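PDB 1OGC: HIGH affinity ribose transport protein RBSD from Bacillus subtilis, which probably catalyses the interconversion of the beta-pyranose and beta-furanose forms of D-ribose, the first step of ribose degradation. Local coordinates for residues K66-A71 with E99-L104. Numbering follows the deposited sequence.
Sequences KVIAAA and EEFKLL
With CG anti to the backbone N (chi1 -178°), Phe101 throws its ring off helix 98-104 onto the backbone of residues 68-70, while Ile68, whose CG1 lies beside its own backbone N (chi1 -56°), carries CD1 on through an extended chi2 to the end of Leu104. The leading edge of the phenyl ring meets the strand: Phe101 CE1 comes within 3.4 Å of Ile68 O, which lies at the edge and near the ring plane, so a C-H rather than the pi face is turned to the carbonyl oxygen. Phe101 CE1 is also 3.9 Å from Ala69 CA. Phe101 CD1 sits obliquely against Ala70 N at 4.0 Å. Beyond the ring, the packing is aliphatic. Leu104 CD2 touches Ile68 CD1 at 3.7 Å, the two side chains crossing at about a right angle. The backbones come nearest at Ala70 and Phe101, whose CA atoms are 6.1 Å apart. Without the ring, as with an alanine at Phe101, the backbone of Ile68 and Ala69 is likely to lose its cover, leaving Leu104 as the main tie to this strand. Leu96 and Ile124, on the strands flanking 64-70, also touch both Ile68 and Leu104. No hydrogen bond joins the two segments; the axes of strand 66-70 and helix 99-104 approach to 8.0 Å, their N-to-C directions 134° apart. This is a helix packed on the mixed sheet of an RbsD/FucU-family protein, beside the ribose site: Phe101 touches substrate-binding Asn122, and Ala70 lies near His98, another substrate-binding residue.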
loop_
_atom_site.group_PDB
_atom_site.type_symbol
_atom_site.label_atom_id
_atom_site.label_comp_id
_atom_site.label_asym_id
_atom_site.label_seq_id
_atom_site.Cartn_x
_atom_site.Cartn_y
_atom_site.Cartn_z
ATOM N N LYS A 66 -0.598 -32.249 -16.258
ATOM C CA LYS A 66 -2.010 -32.417 -16.575
ATOM C C LYS A 66 -2.584 -31.186 -17.262
ATOM O O LYS A 66 -2.251 -30.053 -16.911
ATOM C CB LYS A 66 -2.803 -32.707 -15.300
ATOM C CG LYS A 66 -4.276 -32.974 -15.535
ATOM C CD LYS A 66 -5.005 -33.201 -14.225
ATOM C CE LYS A 66 -6.481 -33.490 -14.462
ATOM N NZ LYS A 66 -7.218 -33.706 -13.182
ATOM N N VAL A 67 -3.446 -31.420 -18.245
ATOM C CA VAL A 67 -4.084 -30.343 -18.987
ATOM C C VAL A 67 -5.586 -30.455 -18.781
ATOM O O VAL A 67 -6.146 -31.551 -18.825
ATOM C CB VAL A 67 -3.793 -30.443 -20.498
ATOM C CG1 VAL A 67 -4.411 -29.254 -21.225
ATOM C CG2 VAL A 67 -2.293 -30.506 -20.738
ATOM N N ILE A 68 -6.238 -29.322 -18.550
ATOM C CA ILE A 68 -7.678 -29.309 -18.336
ATOM C C ILE A 68 -8.302 -28.339 -19.319
ATOM O O ILE A 68 -7.842 -27.209 -19.456
ATOM C CB ILE A 68 -8.020 -28.879 -16.888
ATOM C CG1 ILE A 68 -7.314 -29.812 -15.901
ATOM C CG2 ILE A 68 -9.524 -28.936 -16.658
ATOM C CD1 ILE A 68 -7.536 -29.466 -14.444
ATOM N N ALA A 69 -9.335 -28.793 -20.022
ATOM C CA ALA A 69 -10.029 -27.958 -21.000
ATOM C C ALA A 69 -11.532 -28.181 -20.897
ATOM O O ALA A 69 -11.988 -29.066 -20.176
ATOM C CB ALA A 69 -9.547 -28.283 -22.408
ATOM N N ALA A 70 -12.299 -27.365 -21.609
ATOM C CA ALA A 70 -13.751 -27.485 -21.599
ATOM C C ALA A 70 -14.184 -28.449 -22.693
ATOM O O ALA A 70 -13.717 -28.360 -23.827
ATOM C CB ALA A 70 -14.391 -26.122 -21.824
ATOM N N ALA A 71 -15.079 -29.369 -22.347
ATOM C CA ALA A 71 -15.584 -30.351 -23.299
ATOM C C ALA A 71 -16.066 -29.665 -24.577
ATOM O O ALA A 71 -15.830 -30.153 -25.682
ATOM C CB ALA A 71 -16.721 -31.150 -22.668
ATOM N N GLU A 99 -18.559 -24.410 -17.620
ATOM C CA GLU A 99 -18.937 -23.816 -16.344
ATOM C C GLU A 99 -18.032 -24.289 -15.219
ATOM O O GLU A 99 -17.592 -23.490 -14.393
ATOM C CB GLU A 99 -20.392 -24.146 -16.012
ATOM C CG GLU A 99 -21.389 -23.454 -16.919
ATOM C CD GLU A 99 -21.196 -21.952 -16.930
ATOM O OE1 GLU A 99 -21.206 -21.347 -15.836
ATOM O OE2 GLU A 99 -21.030 -21.376 -18.030
ATOM N N GLU A 100 -17.763 -25.589 -15.181
ATOM C CA GLU A 100 -16.894 -26.141 -14.151
ATOM C C GLU A 100 -15.496 -25.578 -14.383
ATOM O O GLU A 100 -14.774 -25.255 -13.439
ATOM C CB GLU A 100 -16.840 -27.664 -14.244
ATOM C CG GLU A 100 -18.176 -28.366 -14.109
ATOM C CD GLU A 100 -18.037 -29.872 -14.235
ATOM O OE1 GLU A 100 -17.362 -30.480 -13.375
ATOM O OE2 GLU A 100 -18.592 -30.444 -15.198
ATOM N N PHE A 101 -15.131 -25.473 -15.659
ATOM C CA PHE A 101 -13.835 -24.948 -16.061
ATOM C C PHE A 101 -13.608 -23.567 -15.442
ATOM O O PHE A 101 -12.598 -23.335 -14.774
ATOM C CB PHE A 101 -13.773 -24.844 -17.587
ATOM C CG PHE A 101 -12.455 -24.363 -18.111
ATOM C CD1 PHE A 101 -11.399 -25.249 -18.296
ATOM C CD2 PHE A 101 -12.265 -23.019 -18.418
ATOM C CE1 PHE A 101 -10.173 -24.805 -18.776
ATOM C CE2 PHE A 101 -11.042 -22.565 -18.899
ATOM C CZ PHE A 101 -9.992 -23.461 -19.080
ATOM N N LYS A 102 -14.555 -22.658 -15.668
ATOM C CA LYS A 102 -14.463 -21.301 -15.142
ATOM C C LYS A 102 -14.297 -21.264 -13.622
ATOM O O LYS A 102 -13.603 -20.397 -13.091
ATOM C CB LYS A 102 -15.691 -20.486 -15.571
ATOM C CG LYS A 102 -15.499 -19.740 -16.894
ATOM C CD LYS A 102 -16.717 -19.825 -17.821
ATOM C CE LYS A 102 -17.976 -19.226 -17.216
ATOM N NZ LYS A 102 -17.845 -17.765 -16.960
ATOM N N LEU A 103 -14.923 -22.207 -12.923
ATOM C CA LEU A 103 -14.812 -22.268 -11.467
ATOM C C LEU A 103 -13.389 -22.618 -11.059
ATOM O O LEU A 103 -12.864 -22.113 -10.065
ATOM C CB LEU A 103 -15.753 -23.328 -10.898
ATOM C CG LEU A 103 -17.249 -23.018 -10.871
ATOM C CD1 LEU A 103 -17.994 -24.216 -10.297
ATOM C CD2 LEU A 103 -17.506 -21.774 -10.029
ATOM N N LEU A 104 -12.775 -23.497 -11.842
ATOM C CA LEU A 104 -11.420 -23.951 -11.583
ATOM C C LEU A 104 -10.385 -22.840 -11.764
ATOM O O LEU A 104 -9.360 -22.837 -11.093
ATOM C CB LEU A 104 -11.095 -25.126 -12.509
ATOM C CG LEU A 104 -10.392 -26.329 -11.874
ATOM C CD1 LEU A 104 -11.244 -26.898 -10.743
ATOM C CD2 LEU A 104 -10.157 -27.391 -12.942
#